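Local atomic coordinates of CurF (Lyngbya majuscula, PDB entry 5DP2), a protein that probably forms the cyclopropane ring of curacin A, as an NADPH-dependent enoyl reductase domain of a polyketide synthase turned cyclopropanase. Residues A[197-200]-A[205-208]; A[210-215]-A[240-245]. All blocks are in the same frame, centred on the assembly; numbering follows the deposited sequence.

From the N terminus, interaction 1 comes first. Helix 195-200 leads into strand 205-208, and the contact closes the four-residue turn between them. The chain then runs through 210-215 into helix 214-221, enters the parallel sheet as strand 227-232, and returns as helix 239-245. Interaction 2 closes this longer excursion of 24 residues. The two contacts are in series; neither nests in the other. Their centres lie about 17 Å apart, and they touch where F214 CB packs 3.8 Å from N208 O. Interaction 1 ties helix 195-200 to edge strand 205-208. Interaction 2 ties the start of helix 214-221 to helix 239-245, and its R210 reaches the NADP.

Interaction 1: A[197-200]-A[205-208]; sequences VLRE and HVMN
R199 on helix 195-200 and V206 on strand 205-208 bring the two backbones nearest, with the CA of R199 6.7 Å from the CA of V206. The V206 side chain points toward the helix and fits against two of its residues. Its CG2 lies 3.7 Å from R199 CG, and its CG1 lies 4.1 Å from L198 CB. L198 also packs on T190 of the neighbouring strand 185-190. In the conformer described, the R199 chain is extended from CG to NE (chi2 180°, chi3 179°), which carries its guanidinium past the valine to the strand backbone. There R199 NH2 donates to V206 O at 3.1 Å. The bond is bent, with an N-H...O angle of 144°, and the oxygen sits at the guanidinium edge, somewhat out of its plane. A water accepts from V206 N at 2.9 Å and, weakly, from R199 NE. The arginine therefore reaches both backbone polar atoms of V206, one directly and one through water. This gives the edge strand polar partners on its outer side, while the M207 backbone hydrogen-bonds to A188 and T190 on the inner side. The arrangement belongs to the beta-alpha-beta unit 185-190, 195-200, 205-208 of a Rossmann-type nucleotide-binding fold.

Interaction 2: A[210-215]-A[240-245]; sequences RTTEFA and IPKNID. With NAP (NADP nicotinamide-adenine-dinucleotide phosphate), chain B.
The contact lies in the Rossmann-type cofactor domain, where the loop entering helix 214-221 meets helix 239-245 and also reaches NADP. T212 and K242 cross at about a right angle, with T212 CB 3.8 Å from K242 CG. In the conformer described, the lysine is bent at chi2 (-87°), and its NZ gives T212 OG1 a weak, long hydrogen bond of 3.4 Å. Its stronger partner is E238, in a salt bridge. Beside this pair, A215 CB packs near K242 O. Deeper in, F214 CE1 lies 3.6 Å from N243 OD1, with ring and amide planes 30° apart. OD1 accepts from H165 NE2, and the H165 ring also meets F214 edge to face. N243 thus touches both the F214 ring and the H165 imidazole. With an alanine in place of N243, H165 NE2 would probably lose its acceptor and a gap would open beside the F214 ring. At the start of the loop, an ST turn forms as E213 N donates to T211 OG1 at 3.1 Å. R210, also in one of two conformers, spreads its guanidinium over the adenine, with NH1 3.2 Å from NADP C6A. R210 NE is hydrogen-bonded to S191 OG. The 2'-phosphate, which distinguishes NADP from NAD, lies at the guanidinium edge, and R210 NH2 donates to its O3X at 3.0 Å, with an N-H...O angle of 147°.

Interaction 1: A[197-200]-A[205-208]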
loop_
_atom_site.group_PDB
_atom_site.type_symbol
_atom_site.label_atom_id
_atom_site.label_comp_id
_atom_site.label_asym_id
_atom_site.label_seq_id
_atom_site.Cartn_x
_atom_site.Cartn_y
_atom_site.Cartn_z
ATOM N N VAL A 197 12.078 14.548 10.268
ATOM C CA VAL A 197 10.813 14.764 9.598
ATOM C C VAL A 197 9.674 14.103 10.398
ATOM O O VAL A 197 8.616 14.697 10.622
ATOM C CB VAL A 197 10.857 14.238 8.133
ATOM C CG1 VAL A 197 9.507 14.416 7.453
ATOM C CG2 VAL A 197 11.958 14.926 7.335
ATOM N N LEU A 198 9.896 12.873 10.855
ATOM C CA LEU A 198 8.873 12.161 11.613
ATOM C C LEU A 198 8.670 12.795 13.013
ATOM O O LEU A 198 7.545 12.861 13.525
ATOM C CB LEU A 198 9.196 10.694 11.750
ATOM C CG LEU A 198 8.717 9.871 10.550
ATOM C CD1 LEU A 198 8.957 10.385 9.148
ATOM C CD2 LEU A 198 9.113 8.449 10.713
ATOM N N ARG A 199 9.732 13.283 13.642
ATOM C CA ARG A 199 9.564 13.991 14.912
ATOM C C ARG A 199 8.705 15.248 14.695
ATOM O O ARG A 199 7.830 15.545 15.528
ATOM C CB ARG A 199 10.926 14.296 15.543
ATOM C CG ARG A 199 11.673 13.049 16.003
ATOM C CD ARG A 199 13.034 13.368 16.626
ATOM N NE ARG A 199 13.698 12.138 17.070
ATOM C CZ ARG A 199 15.013 11.952 17.158
ATOM N NH1 ARG A 199 15.865 12.911 16.835
ATOM N NH2 ARG A 199 15.477 10.767 17.515
ATOM N N GLU A 200 8.904 15.955 13.576
ATOM C CA GLU A 200 8.108 17.149 13.281
ATOM C C GLU A 200 6.635 16.806 13.055
ATOM O O GLU A 200 5.741 17.624 13.323
ATOM C CB GLU A 200 8.681 17.917 12.084
ATOM C CG GLU A 200 10.027 18.559 12.373
ATOM C CD GLU A 200 10.425 19.614 11.362
ATOM O OE1 GLU A 200 9.596 19.960 10.487
ATOM O OE2 GLU A 200 11.578 20.100 11.449
ATOM N N HIS A 205 8.924 9.050 19.839
ATOM C CA HIS A 205 10.006 8.067 19.790
ATOM C C HIS A 205 10.275 7.644 18.341
ATOM O O HIS A 205 9.476 6.929 17.749
ATOM C CB HIS A 205 9.660 6.821 20.612
ATOM C CG HIS A 205 9.519 7.070 22.081
ATOM N ND1 HIS A 205 10.462 7.741 22.832
ATOM C CD2 HIS A 205 8.565 6.675 22.954
ATOM C CE1 HIS A 205 10.089 7.762 24.099
ATOM N NE2 HIS A 205 8.945 7.113 24.198
ATOM N N VAL A 206 11.392 8.101 17.789
ATOM C CA VAL A 206 11.771 7.824 16.408
ATOM C C VAL A 206 13.234 7.364 16.423
ATOM O O VAL A 206 14.099 8.034 16.982
ATOM C CB VAL A 206 11.607 9.041 15.484
ATOM C CG1 VAL A 206 11.872 8.616 14.040
ATOM C CG2 VAL A 206 10.228 9.680 15.603
ATOM N N MET A 207 13.483 6.195 15.828
ATOM C CA MET A 207 14.771 5.500 15.872
ATOM C C MET A 207 15.211 5.154 14.458
ATOM O O MET A 207 14.401 5.112 13.535
ATOM C CB MET A 207 14.634 4.182 16.696
ATOM C CG MET A 207 14.305 4.420 18.152
ATOM S SD MET A 207 13.613 2.983 18.960
ATOM C CE MET A 207 11.958 3.114 18.311
ATOM N N ASN A 208 16.488 4.844 14.310
ATOM C CA ASN A 208 17.043 4.418 13.036
ATOM C C ASN A 208 16.612 3.005 12.693
ATOM O O ASN A 208 16.808 2.063 13.478
ATOM C CB ASN A 208 18.584 4.473 13.169
ATOM C CG ASN A 208 19.324 4.095 11.902
ATOM O OD1 ASN A 208 18.759 4.027 10.829
ATOM N ND2 ASN A 208 20.630 3.864 12.034
HETATM O O HOH W 1 12.808 10.201 19.264
#

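Interaction 2: A[210-215]-A[240-245]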
loop_
_atom_site.group_PDB
_atom_site.type_symbol
_atom_site.label_atom_id
_atom_site.label_comp_id
_atom_site.label_asym_id
_atom_site.label_seq_id
_atom_site.Cartn_x
_atom_site.Cartn_y
_atom_site.Cartn_z
ATOM N N ARG A 210 17.841 1.429 9.949
ATOM C CA ARG A 210 18.813 0.887 9.006
ATOM C C ARG A 210 19.798 -0.078 9.639
ATOM O O ARG A 210 20.608 -0.676 8.921
ATOM C CB ARG A 210 19.531 2.013 8.263
ATOM C CG ARG A 210 18.623 2.761 7.314
ATOM C CD ARG A 210 18.612 2.103 5.954
ATOM N NE ARG A 210 17.546 2.655 5.102
ATOM C CZ ARG A 210 17.299 2.244 3.849
ATOM N NH1 ARG A 210 18.051 1.310 3.283
ATOM N NH2 ARG A 210 16.306 2.772 3.147
ATOM N N THR A 211 19.718 -0.262 10.953
ATOM C CA THR A 211 20.375 -1.357 11.669
ATOM C C THR A 211 19.339 -1.938 12.625
ATOM O O THR A 211 18.295 -1.330 12.861
ATOM C CB THR A 211 21.604 -0.913 12.496
ATOM O OG1 THR A 211 21.169 -0.214 13.658
ATOM C CG2 THR A 211 22.574 -0.090 11.638
ATOM N N THR A 212 19.678 -3.083 13.222
ATOM C CA THR A 212 18.797 -3.673 14.218
ATOM C C THR A 212 19.043 -3.138 15.638
ATOM O O THR A 212 18.466 -3.649 16.597
ATOM C CB THR A 212 18.856 -5.207 14.188
ATOM O OG1 THR A 212 20.187 -5.635 14.452
ATOM C CG2 THR A 212 18.381 -5.784 12.872
ATOM N N GLU A 213 19.834 -2.079 15.782
ATOM C CA GLU A 213 20.058 -1.504 17.104
ATOM C C GLU A 213 18.768 -0.893 17.693
ATOM O O GLU A 213 18.712 -0.681 18.896
ATOM C CB GLU A 213 21.176 -0.471 17.048
ATOM C CG GLU A 213 22.560 -1.099 16.823
ATOM C CD GLU A 213 22.867 -2.253 17.767
ATOM O OE1 GLU A 213 22.722 -2.085 19.004
ATOM O OE2 GLU A 213 23.247 -3.336 17.268
ATOM N N PHE A 214 17.736 -0.642 16.871
ATOM C CA PHE A 214 16.455 -0.185 17.402
ATOM C C PHE A 214 15.943 -1.151 18.462
ATOM O O PHE A 214 15.199 -0.733 19.343
ATOM C CB PHE A 214 15.391 -0.015 16.291
ATOM C CG PHE A 214 14.949 -1.312 15.679
ATOM C CD1 PHE A 214 14.012 -2.119 16.306
ATOM C CD2 PHE A 214 15.505 -1.756 14.510
ATOM C CE1 PHE A 214 13.678 -3.361 15.793
ATOM C CE2 PHE A 214 15.148 -2.989 13.970
ATOM C CZ PHE A 214 14.249 -3.796 14.617
ATOM N N ALA A 215 16.272 -2.446 18.376
ATOM C CA ALA A 215 15.698 -3.398 19.307
ATOM C C ALA A 215 16.198 -3.125 20.719
ATOM O O ALA A 215 15.411 -3.098 21.661
ATOM C CB ALA A 215 15.986 -4.820 18.884
ATOM N N ILE A 240 13.816 -10.078 11.417
ATOM C CA ILE A 240 12.671 -10.845 11.934
ATOM C C ILE A 240 12.936 -11.305 13.378
ATOM O O ILE A 240 12.141 -11.016 14.261
ATOM C CB ILE A 240 12.267 -11.971 10.981
ATOM C CG1 ILE A 240 11.703 -11.367 9.688
ATOM C CG2 ILE A 240 11.259 -12.893 11.664
ATOM C CD1 ILE A 240 11.520 -12.370 8.572
ATOM N N PRO A 241 14.043 -12.034 13.665
ATOM C CA PRO A 241 14.228 -12.483 15.039
ATOM C C PRO A 241 14.406 -11.329 16.036
ATOM O O PRO A 241 13.968 -11.436 17.184
ATOM C CB PRO A 241 15.470 -13.396 14.969
ATOM C CG PRO A 241 16.160 -12.991 13.693
ATOM C CD PRO A 241 15.039 -12.634 12.755
ATOM N N LYS A 242 15.051 -10.233 15.621
ATOM C CA LYS A 242 15.212 -9.075 16.497
ATOM C C LYS A 242 13.868 -8.462 16.875
ATOM O O LYS A 242 13.667 -8.039 18.024
ATOM C CB LYS A 242 16.122 -8.025 15.837
ATOM C CG LYS A 242 17.591 -8.399 15.812
ATOM C CD LYS A 242 18.317 -7.976 17.078
ATOM C CE LYS A 242 19.703 -8.599 17.144
ATOM N NZ LYS A 242 20.321 -8.710 15.796
ATOM N N ASN A 243 12.948 -8.401 15.903
ATOM C CA ASN A 243 11.587 -7.944 16.191
ATOM C C ASN A 243 10.850 -8.907 17.106
ATOM O O ASN A 243 10.179 -8.484 18.072
ATOM C CB ASN A 243 10.817 -7.767 14.884
ATOM C CG ASN A 243 11.056 -6.392 14.279
ATOM O OD1 ASN A 243 10.829 -5.380 14.935
ATOM N ND2 ASN A 243 11.408 -6.345 13.043
ATOM N N ILE A 244 10.927 -10.212 16.830
ATOM C CA ILE A 244 10.231 -11.169 17.691
ATOM C C ILE A 244 10.683 -10.975 19.143
ATOM O O ILE A 244 9.875 -11.029 20.087
ATOM C CB ILE A 244 10.432 -12.610 17.182
ATOM C CG1 ILE A 244 9.718 -12.800 15.841
ATOM C CG2 ILE A 244 9.941 -13.625 18.214
ATOM C CD1 ILE A 244 10.120 -14.074 15.107
ATOM N N ASP A 245 11.995 -10.777 19.340
ATOM C CA ASP A 245 12.540 -10.697 20.680
ATOM C C ASP A 245 12.100 -9.488 21.486
ATOM O O ASP A 245 12.185 -9.541 22.711
ATOM C CB ASP A 245 14.038 -10.794 20.629
ATOM C CG ASP A 245 14.530 -12.215 20.222
ATOM O OD1 ASP A 245 13.700 -13.162 20.198
ATOM O OD2 ASP A 245 15.732 -12.356 20.042
HETATM P PA NAP B . 7.304 2.392 1.090
HETATM O O1A NAP B . 6.853 3.758 0.702
HETATM O O2A NAP B . 7.169 1.955 2.503
HETATM O O5B NAP B . 8.816 2.243 0.592
HETATM C C5B NAP B . 9.660 1.195 1.087
HETATM C C4B NAP B . 10.158 1.453 2.493
HETATM O O4B NAP B . 11.118 0.472 2.808
HETATM C C3B NAP B . 10.790 2.800 2.687
HETATM O O3B NAP B . 9.990 3.537 3.614
HETATM C C2B NAP B . 12.197 2.515 3.244
HETATM O O2B NAP B . 12.614 3.233 4.371
HETATM C C1B NAP B . 12.102 1.066 3.680
HETATM N N9A NAP B . 13.320 0.292 3.483
HETATM C C8A NAP B . 13.715 -0.351 2.331
HETATM N N7A NAP B . 14.901 -0.977 2.518
HETATM C C5A NAP B . 15.254 -0.743 3.790
HETATM C C6A NAP B . 16.362 -1.112 4.609
HETATM N N6A NAP B . 17.349 -1.876 4.101
HETATM N N1A NAP B . 16.384 -0.694 5.868
HETATM C C2A NAP B . 15.386 0.062 6.339
HETATM N N3A NAP B . 14.302 0.469 5.673
HETATM C C4A NAP B . 14.252 0.082 4.408
HETATM O O3 NAP B . 6.576 1.298 0.159
HETATM P PN NAP B . 5.087 0.716 0.245
HETATM O O1N NAP B . 4.599 0.561 -1.143
HETATM O O2N NAP B . 4.263 1.509 1.217
HETATM O O5D NAP B . 5.359 -0.721 0.803
HETATM C C5D NAP B . 5.866 -0.862 2.150
HETATM C C4D NAP B . 6.425 -2.294 2.348
HETATM O O4D NAP B . 5.338 -3.147 2.593
HETATM C C3D NAP B . 7.137 -2.880 1.123
HETATM O O3D NAP B . 8.112 -3.822 1.590
HETATM C C2D NAP B . 6.017 -3.549 0.367
HETATM O O2D NAP B . 6.525 -4.601 -0.459
HETATM C C1D NAP B . 5.145 -4.048 1.489
HETATM N N1N NAP B . 3.676 -4.104 1.325
HETATM C C2N NAP B . 3.023 -5.264 1.562
HETATM C C3N NAP B . 1.641 -5.379 1.441
HETATM C C7N NAP B . 0.972 -6.681 1.718
HETATM O O7N NAP B . -0.193 -6.741 1.390
HETATM N N7N NAP B . 1.682 -7.679 2.309
HETATM C C4N NAP B . 0.900 -4.255 1.061
HETATM C C5N NAP B . 1.592 -3.074 0.825
HETATM C C6N NAP B . 2.984 -3.009 0.964
HETATM P P2B NAP B . 13.087 4.761 4.345
HETATM O O1X NAP B . 11.851 5.592 4.027
HETATM O O2X NAP B . 13.601 4.966 5.741
HETATM O O3X NAP B . 14.141 4.876 3.271
#